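Local atomic coordinates of pantothenate kinase (Coxiella burnetii, PDB entry 3TQC), a protein that catalyses the ATP-dependent phosphorylation of (R)-pantothenate to (R)-4'-phosphopantothenate, the first step of coenzyme A biosynthesis. Residues 90-101 / 196-207; 298-306 / 313-321. All coordinates share one frame; numbering follows the deposited sequence.

Contact 1: residues 90-101 / 196-207; sequences KVPYIIGIAGSV and QPDIVILEGLNI
I97 N donates to L202 O at 2.7 Å, one rung of a ladder of six backbone hydrogen bonds in which strands 93-99 and 199-203 run parallel, their axes 20° apart. I97 itself can be followed outward. Its CB is 4.1 Å from both L202 O and E203 CB, CG1 passes near I201 CG2, and CD1 ends 3.5 Å from that same methyl group. Placing CG1 opposite the carbonyl carbon (chi1 -57°) leans this branch over I201, on the face where S109 and K105 of helix 105-116 also pack. On the reverse face I94 lies alongside V200, both side chains pointing the same way, with I94 CG1 3.9 Å from V200 CB. Farther along that face G96 offers bare backbone, and the CD1 methyl of I207 presses in to 3.5 Å from G96 CA, a tight fit. The start of the pair is polar: K90 NZ makes a salt bridge with D198 OD1 at 2.7 Å, meeting the anti lone pair of that oxygen, and also donates to a water that passes the bonding on to D198 O. At the other end V101 CG2 is squeezed to 3.5 Å from L205 CD2. Beyond the strand, S100 and V101 touch the bound ADP; a central parallel strand running straight into a Walker A loop is the hallmark of the P-loop kinase fold.

Contact 2: residues 298-306 / 313-321; sequences KNRAQLILE and IQKVYLRKI
Y317 and I304 form a hydrogen-bonded antiparallel pair, each backbone N reaching the other's O at 2.8 Å, and their side chains meet where Y317 CD2 comes within 4.0 Å of I304 CB. E306 stands on the same face. With CG anti to the backbone N (chi1 -172°) and the chain extended to the carboxylate, it runs alongside K315, and OE1 arrives at the edge of the Y317 ring, 3.7 Å from CE2. Its other oxygen, OE2, approaches K315 CE, while K315 NZ stays 4.1 Å away, too far for a salt bridge. The opposite face is aliphatic: L305 CD2 lies beside V316 CG2, L303 CD1 meets L318 CD1, and I313 CD1 closes on L305 CB. A classic beta bulge sets two residues, Q314 and K315, against E306; E306 O takes a bond from Q314 N at 2.9 Å and a weak one from K315 N. A chi1 of -80° lays R319 CG against Q302, 3.7 Å from Q302 CA, and bends at chi2 and chi3 then turn the guanidinium so that NH1 reaches a water held by A301 O and also D225 O of the second subunit. The hairpin thus separates its chemistry, with hydrocarbon turned toward helix 52-84 and a mixed face where E306 and K315 probably attract only loosely.

From the N terminus, strand 16-20 comes first and helix 52-84 follows, leading into residues 90-101. Contact 1 then closes a long loop of 94 residues, which includes the P-loop helix 105-116, strand 125-129 and the small antiparallel sheet, when residues 196-207 return beside strand 93-99. Only later, after helix 271-294, does contact 2 open; it closes a loop of six residues. The two are therefore in series, neither nested nor crossed. Their centres lie 16 Å apart in one mixed sheet, bridged by strand 229-234, which pairs with both 93-99 and 303-307. Strand 313-319 then joins strand 16-20, uniting the chain's two ends, and both contacts touch the second subunit.

Contact 1: residues 90-101 / 196-207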
loop_
_atom_site.group_PDB
_atom_site.type_symbol
_atom_site.label_atom_id
_atom_site.label_comp_id
_atom_site.label_asym_id
_atom_site.label_seq_id
_atom_site.Cartn_x
_atom_site.Cartn_y
_atom_site.Cartn_z
ATOM N N LYS B 90 8.516 10.223 16.415
ATOM C CA LYS B 90 7.518 9.739 15.474
ATOM C C LYS B 90 7.220 10.742 14.363
ATOM O O LYS B 90 7.444 11.944 14.485
ATOM C CB LYS B 90 6.217 9.394 16.193
ATOM C CG LYS B 90 5.413 10.608 16.658
ATOM C CD LYS B 90 4.292 10.194 17.613
ATOM C CE LYS B 90 3.461 11.404 18.054
ATOM N NZ LYS B 90 2.410 11.766 17.044
ATOM N N VAL B 91 6.700 10.204 13.277
ATOM C CA VAL B 91 6.151 10.985 12.206
ATOM C C VAL B 91 4.621 10.808 12.323
ATOM O O VAL B 91 4.157 9.926 13.059
ATOM C CB VAL B 91 6.662 10.488 10.837
ATOM C CG1 VAL B 91 8.108 10.836 10.654
ATOM C CG2 VAL B 91 6.456 9.008 10.697
ATOM N N PRO B 92 3.842 11.621 11.588
ATOM C CA PRO B 92 2.391 11.575 11.740
ATOM C C PRO B 92 1.776 10.319 11.140
ATOM O O PRO B 92 2.301 9.734 10.194
ATOM C CB PRO B 92 1.910 12.820 10.974
ATOM C CG PRO B 92 3.117 13.705 10.864
ATOM C CD PRO B 92 4.246 12.700 10.677
ATOM N N TYR B 93 0.677 9.906 11.731
ATOM C CA TYR B 93 -0.155 8.874 11.176
ATOM C C TYR B 93 -1.028 9.555 10.128
ATOM O O TYR B 93 -1.639 10.566 10.426
ATOM C CB TYR B 93 -1.012 8.269 12.279
ATOM C CG TYR B 93 -1.672 6.993 11.869
ATOM C CD1 TYR B 93 -1.069 5.777 12.106
ATOM C CD2 TYR B 93 -2.917 6.999 11.246
ATOM C CE1 TYR B 93 -1.670 4.609 11.726
ATOM C CE2 TYR B 93 -3.516 5.845 10.853
ATOM C CZ TYR B 93 -2.900 4.644 11.110
ATOM O OH TYR B 93 -3.503 3.475 10.721
ATOM N N ILE B 94 -1.062 9.032 8.908
ATOM C CA ILE B 94 -1.811 9.674 7.832
ATOM C C ILE B 94 -2.957 8.800 7.379
ATOM O O ILE B 94 -2.749 7.651 6.995
ATOM C CB ILE B 94 -0.938 9.986 6.624
ATOM C CG1 ILE B 94 0.261 10.850 7.034
ATOM C CG2 ILE B 94 -1.757 10.697 5.571
ATOM C CD1 ILE B 94 0.921 11.581 5.861
ATOM N N ILE B 95 -4.159 9.362 7.416
ATOM C CA ILE B 95 -5.364 8.660 7.040
ATOM C C ILE B 95 -5.861 9.235 5.710
ATOM O O ILE B 95 -6.086 10.435 5.598
ATOM C CB ILE B 95 -6.451 8.834 8.104
ATOM C CG1 ILE B 95 -6.008 8.214 9.433
ATOM C CG2 ILE B 95 -7.773 8.203 7.662
ATOM C CD1 ILE B 95 -6.897 8.660 10.637
ATOM N N GLY B 96 -6.035 8.381 4.715
ATOM C CA GLY B 96 -6.472 8.806 3.397
ATOM C C GLY B 96 -7.978 8.778 3.313
ATOM O O GLY B 96 -8.612 7.871 3.846
ATOM N N ILE B 97 -8.567 9.791 2.678
ATOM C CA ILE B 97 -9.988 9.760 2.391
ATOM C C ILE B 97 -10.195 9.992 0.909
ATOM O O ILE B 97 -9.827 11.044 0.374
ATOM C CB ILE B 97 -10.759 10.795 3.177
ATOM C CG1 ILE B 97 -10.554 10.616 4.676
ATOM C CG2 ILE B 97 -12.267 10.669 2.884
ATOM C CD1 ILE B 97 -11.410 11.569 5.460
ATOM N N ALA B 98 -10.756 8.990 0.244
ATOM C CA ALA B 98 -10.952 9.011 -1.200
ATOM C C ALA B 98 -12.444 8.840 -1.499
ATOM O O ALA B 98 -13.233 8.524 -0.612
ATOM C CB ALA B 98 -10.150 7.900 -1.837
ATOM N N GLY B 99 -12.822 9.045 -2.748
ATOM C CA GLY B 99 -14.200 8.965 -3.164
ATOM C C GLY B 99 -14.455 9.960 -4.282
ATOM O O GLY B 99 -13.615 10.812 -4.562
ATOM N N SER B 100 -15.621 9.819 -4.924
ATOM C CA SER B 100 -16.028 10.667 -6.033
ATOM C C SER B 100 -16.067 12.120 -5.643
ATOM O O SER B 100 -16.188 12.453 -4.465
ATOM C CB SER B 100 -17.432 10.278 -6.486
ATOM O OG SER B 100 -17.999 11.247 -7.353
ATOM N N VAL B 101 -16.012 12.985 -6.646
ATOM C CA VAL B 101 -16.403 14.363 -6.465
ATOM C C VAL B 101 -17.830 14.366 -5.889
ATOM O O VAL B 101 -18.687 13.624 -6.356
ATOM C CB VAL B 101 -16.397 15.143 -7.819
ATOM C CG1 VAL B 101 -16.885 16.604 -7.628
ATOM C CG2 VAL B 101 -15.007 15.095 -8.496
ATOM N N GLN B 196 4.189 18.556 11.685
ATOM C CA GLN B 196 4.255 17.284 12.419
ATOM C C GLN B 196 3.117 17.088 13.412
ATOM O O GLN B 196 3.349 16.849 14.585
ATOM C CB GLN B 196 5.622 17.104 13.086
ATOM C CG GLN B 196 6.732 16.951 12.070
ATOM C CD GLN B 196 6.611 15.671 11.258
ATOM O OE1 GLN B 196 6.609 15.698 10.022
ATOM N NE2 GLN B 196 6.536 14.543 11.946
ATOM N N PRO B 197 1.872 17.172 12.927
ATOM C CA PRO B 197 0.749 16.878 13.801
ATOM C C PRO B 197 0.771 15.388 14.111
ATOM O O PRO B 197 1.624 14.657 13.610
ATOM C CB PRO B 197 -0.449 17.207 12.931
ATOM C CG PRO B 197 0.013 16.856 11.552
ATOM C CD PRO B 197 1.458 17.229 11.506
ATOM N N ASP B 198 -0.155 14.930 14.929
ATOM C CA ASP B 198 -0.205 13.526 15.250
ATOM C C ASP B 198 -0.861 12.769 14.115
ATOM O O ASP B 198 -0.532 11.620 13.851
ATOM C CB ASP B 198 -0.988 13.342 16.541
ATOM C CG ASP B 198 -0.341 14.052 17.691
ATOM O OD1 ASP B 198 0.788 13.624 18.053
ATOM O OD2 ASP B 198 -0.946 15.037 18.196
ATOM N N ILE B 199 -1.805 13.432 13.452
ATOM C CA ILE B 199 -2.574 12.824 12.380
ATOM C C ILE B 199 -2.722 13.804 11.236
ATOM O O ILE B 199 -2.961 15.006 11.450
ATOM C CB ILE B 199 -3.972 12.408 12.865
ATOM C CG1 ILE B 199 -3.859 11.363 13.996
ATOM C CG2 ILE B 199 -4.815 11.915 11.691
ATOM C CD1 ILE B 199 -5.210 11.036 14.687
ATOM N N VAL B 200 -2.541 13.295 10.018
ATOM C CA VAL B 200 -2.856 14.040 8.829
ATOM C C VAL B 200 -3.978 13.297 8.148
ATOM O O VAL B 200 -3.881 12.090 7.914
ATOM C CB VAL B 200 -1.650 14.122 7.872
ATOM C CG1 VAL B 200 -2.060 14.788 6.559
ATOM C CG2 VAL B 200 -0.487 14.863 8.551
ATOM N N ILE B 201 -5.068 13.992 7.855
ATOM C CA ILE B 201 -6.130 13.393 7.078
ATOM C C ILE B 201 -5.900 13.886 5.668
ATOM O O ILE B 201 -5.943 15.080 5.417
ATOM C CB ILE B 201 -7.528 13.787 7.589
ATOM C CG1 ILE B 201 -7.789 13.164 8.965
ATOM C CG2 ILE B 201 -8.618 13.348 6.598
ATOM C CD1 ILE B 201 -8.972 13.760 9.694
ATOM N N LEU B 202 -5.638 12.965 4.753
ATOM C CA LEU B 202 -5.351 13.313 3.364
ATOM C C LEU B 202 -6.571 13.000 2.514
ATOM O O LEU B 202 -6.895 11.838 2.301
ATOM C CB LEU B 202 -4.132 12.526 2.877
ATOM C CG LEU B 202 -3.681 12.788 1.439
ATOM C CD1 LEU B 202 -3.293 14.251 1.249
ATOM C CD2 LEU B 202 -2.537 11.851 1.065
ATOM N N GLU B 203 -7.272 14.027 2.055
ATOM C CA GLU B 203 -8.452 13.806 1.220
ATOM C C GLU B 203 -8.189 14.234 -0.209
ATOM O O GLU B 203 -7.511 15.228 -0.461
ATOM C CB GLU B 203 -9.687 14.536 1.756
ATOM C CG GLU B 203 -9.447 15.982 2.060
ATOM C CD GLU B 203 -10.596 16.893 1.668
ATOM O OE1 GLU B 203 -10.999 16.882 0.485
ATOM O OE2 GLU B 203 -11.046 17.668 2.539
ATOM N N GLY B 204 -8.722 13.454 -1.140
ATOM C CA GLY B 204 -8.772 13.839 -2.539
ATOM C C GLY B 204 -9.201 12.689 -3.426
ATOM O O GLY B 204 -9.122 11.527 -3.041
ATOM N N LEU B 205 -9.610 13.036 -4.635
ATOM C CA LEU B 205 -10.020 12.065 -5.657
ATOM C C LEU B 205 -9.001 10.934 -5.884
ATOM O O LEU B 205 -9.378 9.784 -6.101
ATOM C CB LEU B 205 -10.218 12.787 -7.011
ATOM C CG LEU B 205 -11.119 14.025 -7.058
ATOM C CD1 LEU B 205 -11.240 14.575 -8.474
ATOM C CD2 LEU B 205 -12.504 13.694 -6.502
ATOM N N ASN B 206 -7.719 11.281 -5.835
ATOM C CA ASN B 206 -6.679 10.501 -6.511
ATOM C C ASN B 206 -5.745 9.730 -5.605
ATOM O O ASN B 206 -4.717 9.251 -6.066
ATOM C CB ASN B 206 -5.833 11.438 -7.370
ATOM C CG ASN B 206 -5.208 12.585 -6.558
ATOM O OD1 ASN B 206 -5.726 12.961 -5.513
ATOM N ND2 ASN B 206 -4.117 13.153 -7.060
ATOM N N ILE B 207 -6.072 9.624 -4.323
ATOM C CA ILE B 207 -5.077 9.158 -3.355
ATOM C C ILE B 207 -4.801 7.666 -3.418
ATOM O O ILE B 207 -3.810 7.207 -2.853
ATOM C CB ILE B 207 -5.441 9.518 -1.919
ATOM C CG1 ILE B 207 -6.810 8.947 -1.549
ATOM C CG2 ILE B 207 -5.373 11.008 -1.746
ATOM C CD1 ILE B 207 -7.004 8.788 -0.047
HETATM O O HOH W 1 0.730 9.926 15.811
HETATM O O HOH W 2 3.444 13.405 14.737
#

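Contact 2: residues 298-306 / 313-321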
loop_
_atom_site.group_PDB
_atom_site.type_symbol
_atom_site.label_atom_id
_atom_site.label_comp_id
_atom_site.label_asym_id
_atom_site.label_seq_id
_atom_site.Cartn_x
_atom_site.Cartn_y
_atom_site.Cartn_z
ATOM N N LYS B 298 -11.212 1.566 -5.492
ATOM C CA LYS B 298 -12.007 1.533 -4.259
ATOM C C LYS B 298 -11.537 0.427 -3.302
ATOM O O LYS B 298 -11.442 0.619 -2.072
ATOM C CB LYS B 298 -13.497 1.332 -4.596
ATOM C CG LYS B 298 -14.412 1.305 -3.382
ATOM C CD LYS B 298 -15.877 0.994 -3.717
ATOM C CE LYS B 298 -16.054 -0.452 -4.158
ATOM N NZ LYS B 298 -17.402 -0.933 -3.853
ATOM N N ASN B 299 -11.254 -0.738 -3.869
ATOM C CA ASN B 299 -10.944 -1.898 -3.056
ATOM C C ASN B 299 -9.540 -1.839 -2.474
ATOM O O ASN B 299 -9.127 -2.758 -1.780
ATOM C CB ASN B 299 -11.195 -3.184 -3.844
ATOM C CG ASN B 299 -12.683 -3.403 -4.127
ATOM O OD1 ASN B 299 -13.545 -2.837 -3.444
ATOM N ND2 ASN B 299 -12.990 -4.214 -5.132
ATOM N N ARG B 300 -8.807 -0.762 -2.731
ATOM C CA ARG B 300 -7.517 -0.584 -2.062
ATOM C C ARG B 300 -7.679 0.001 -0.658
ATOM O O ARG B 300 -6.752 -0.020 0.104
ATOM C CB ARG B 300 -6.576 0.302 -2.872
ATOM C CG ARG B 300 -6.211 -0.237 -4.228
ATOM C CD ARG B 300 -5.019 0.519 -4.783
ATOM N NE ARG B 300 -3.854 0.359 -3.912
ATOM C CZ ARG B 300 -2.972 1.310 -3.617
ATOM N NH1 ARG B 300 -3.081 2.532 -4.129
ATOM N NH2 ARG B 300 -1.969 1.025 -2.780
ATOM N N ALA B 301 -8.855 0.534 -0.351
ATOM C CA ALA B 301 -9.141 1.179 0.916
ATOM C C ALA B 301 -9.252 0.177 2.026
ATOM O O ALA B 301 -9.703 -0.946 1.812
ATOM C CB ALA B 301 -10.442 1.965 0.824
ATOM N N GLN B 302 -8.839 0.588 3.216
ATOM C CA GLN B 302 -8.984 -0.237 4.417
ATOM C C GLN B 302 -10.443 -0.219 4.890
ATOM O O GLN B 302 -10.946 -1.193 5.419
ATOM C CB GLN B 302 -8.091 0.274 5.545
ATOM C CG GLN B 302 -6.682 -0.227 5.528
ATOM C CD GLN B 302 -5.867 0.420 4.454
ATOM O OE1 GLN B 302 -5.848 1.644 4.325
ATOM N NE2 GLN B 302 -5.201 -0.403 3.646
ATOM N N LEU B 303 -11.099 0.912 4.701
ATOM C CA LEU B 303 -12.440 1.111 5.197
ATOM C C LEU B 303 -13.283 1.742 4.099
ATOM O O LEU B 303 -12.874 2.714 3.469
ATOM C CB LEU B 303 -12.385 2.023 6.418
ATOM C CG LEU B 303 -13.631 2.195 7.273
ATOM C CD1 LEU B 303 -13.206 2.507 8.700
ATOM C CD2 LEU B 303 -14.499 3.299 6.731
ATOM N N ILE B 304 -14.445 1.173 3.839
ATOM C CA ILE B 304 -15.350 1.779 2.885
ATOM C C ILE B 304 -16.607 2.167 3.615
ATOM O O ILE B 304 -17.210 1.349 4.291
ATOM C CB ILE B 304 -15.651 0.842 1.718
ATOM C CG1 ILE B 304 -14.348 0.506 0.980
ATOM C CG2 ILE B 304 -16.655 1.478 0.761
ATOM C CD1 ILE B 304 -14.455 -0.711 0.110
ATOM N N LEU B 305 -16.962 3.440 3.511
ATOM C CA LEU B 305 -18.200 3.943 4.063
ATOM C C LEU B 305 -19.141 4.047 2.897
ATOM O O LEU B 305 -18.837 4.714 1.911
ATOM C CB LEU B 305 -18.017 5.323 4.670
ATOM C CG LEU B 305 -17.057 5.468 5.828
ATOM C CD1 LEU B 305 -16.923 6.957 6.177
ATOM C CD2 LEU B 305 -17.561 4.682 7.002
ATOM N N GLU B 306 -20.265 3.364 2.997
ATOM C CA GLU B 306 -21.239 3.324 1.930
ATOM C C GLU B 306 -22.453 4.160 2.356
ATOM O O GLU B 306 -23.090 3.878 3.360
ATOM C CB GLU B 306 -21.621 1.864 1.628
ATOM C CG GLU B 306 -22.498 1.685 0.403
ATOM C CD GLU B 306 -22.858 0.229 0.130
ATOM O OE1 GLU B 306 -21.946 -0.590 -0.125
ATOM O OE2 GLU B 306 -24.058 -0.095 0.164
ATOM N N ILE B 313 -24.745 6.759 6.562
ATOM C CA ILE B 313 -23.941 5.591 6.314
ATOM C C ILE B 313 -24.809 4.373 6.548
ATOM O O ILE B 313 -25.408 4.241 7.607
ATOM C CB ILE B 313 -22.703 5.537 7.218
ATOM C CG1 ILE B 313 -21.797 6.734 6.947
ATOM C CG2 ILE B 313 -21.907 4.242 6.979
ATOM C CD1 ILE B 313 -21.448 6.899 5.496
ATOM N N GLN B 314 -24.891 3.504 5.540
ATOM C CA GLN B 314 -25.694 2.293 5.621
ATOM C C GLN B 314 -24.848 1.036 5.675
ATOM O O GLN B 314 -25.327 -0.009 6.115
ATOM C CB GLN B 314 -26.664 2.209 4.447
ATOM C CG GLN B 314 -27.796 3.262 4.468
ATOM C CD GLN B 314 -28.545 3.392 5.819
ATOM O OE1 GLN B 314 -28.690 4.508 6.359
ATOM N NE2 GLN B 314 -29.008 2.258 6.365
ATOM N N LYS B 315 -23.595 1.127 5.250
ATOM C CA LYS B 315 -22.708 -0.009 5.322
ATOM C C LYS B 315 -21.277 0.457 5.540
ATOM O O LYS B 315 -20.846 1.449 4.932
ATOM C CB LYS B 315 -22.831 -0.808 4.023
ATOM C CG LYS B 315 -22.536 -2.299 4.139
ATOM C CD LYS B 315 -23.080 -3.085 2.917
ATOM C CE LYS B 315 -24.577 -2.791 2.564
ATOM N NZ LYS B 315 -25.182 -3.745 1.564
ATOM N N VAL B 316 -20.553 -0.235 6.412
ATOM C CA VAL B 316 -19.113 -0.020 6.595
ATOM C C VAL B 316 -18.362 -1.312 6.331
ATOM O O VAL B 316 -18.735 -2.367 6.834
ATOM C CB VAL B 316 -18.789 0.464 8.023
ATOM C CG1 VAL B 316 -17.319 0.762 8.162
ATOM C CG2 VAL B 316 -19.623 1.688 8.353
ATOM N N TYR B 317 -17.333 -1.231 5.489
ATOM C CA TYR B 317 -16.422 -2.343 5.250
ATOM C C TYR B 317 -15.112 -1.989 5.918
ATOM O O TYR B 317 -14.629 -0.879 5.775
ATOM C CB TYR B 317 -16.173 -2.537 3.765
ATOM C CG TYR B 317 -17.372 -2.973 2.964
ATOM C CD1 TYR B 317 -17.599 -4.312 2.700
ATOM C CD2 TYR B 317 -18.269 -2.042 2.442
ATOM C CE1 TYR B 317 -18.686 -4.718 1.951
ATOM C CE2 TYR B 317 -19.359 -2.446 1.684
ATOM C CZ TYR B 317 -19.563 -3.784 1.451
ATOM O OH TYR B 317 -20.649 -4.200 0.705
ATOM N N LEU B 318 -14.533 -2.922 6.658
ATOM C CA LEU B 318 -13.247 -2.681 7.284
ATOM C C LEU B 318 -12.388 -3.904 7.013
ATOM O O LEU B 318 -12.796 -5.043 7.298
ATOM C CB LEU B 318 -13.420 -2.447 8.796
ATOM C CG LEU B 318 -12.160 -2.282 9.665
ATOM C CD1 LEU B 318 -11.320 -1.075 9.288
ATOM C CD2 LEU B 318 -12.576 -2.180 11.120
ATOM N N ARG B 319 -11.210 -3.677 6.454
ATOM C CA ARG B 319 -10.288 -4.773 6.175
ATOM C C ARG B 319 -10.022 -5.604 7.426
ATOM O O ARG B 319 -9.778 -5.064 8.522
ATOM C CB ARG B 319 -8.964 -4.263 5.612
ATOM C CG ARG B 319 -8.987 -3.925 4.112
ATOM C CD ARG B 319 -9.177 -5.160 3.227
ATOM N NE ARG B 319 -8.180 -6.188 3.525
ATOM C CZ ARG B 319 -6.934 -6.224 3.045
ATOM N NH1 ARG B 319 -6.507 -5.309 2.195
ATOM N NH2 ARG B 319 -6.111 -7.204 3.418
ATOM N N LYS B 320 -10.080 -6.922 7.270
ATOM C CA LYS B 320 -9.778 -7.802 8.390
ATOM C C LYS B 320 -8.298 -7.689 8.719
ATOM O O LYS B 320 -7.471 -7.556 7.827
ATOM C CB LYS B 320 -10.123 -9.236 8.065
ATOM C CG LYS B 320 -11.582 -9.456 7.733
ATOM C CD LYS B 320 -11.832 -10.900 7.338
ATOM C CE LYS B 320 -13.305 -11.173 7.075
ATOM N NZ LYS B 320 -13.549 -12.498 6.441
ATOM N N ILE B 321 -7.974 -7.729 10.000
ATOM C CA ILE B 321 -6.591 -7.714 10.423
ATOM C C ILE B 321 -6.347 -8.887 11.351
ATOM O O ILE B 321 -7.247 -9.721 11.605
ATOM C CB ILE B 321 -6.186 -6.367 11.094
ATOM C CG1 ILE B 321 -7.029 -6.048 12.333
ATOM C CG2 ILE B 321 -6.341 -5.223 10.138
ATOM C CD1 ILE B 321 -6.333 -5.001 13.254
ATOM O OXT ILE B 321 -5.235 -9.042 11.852
HETATM O O HOH W 3 -7.783 -2.782 1.325
#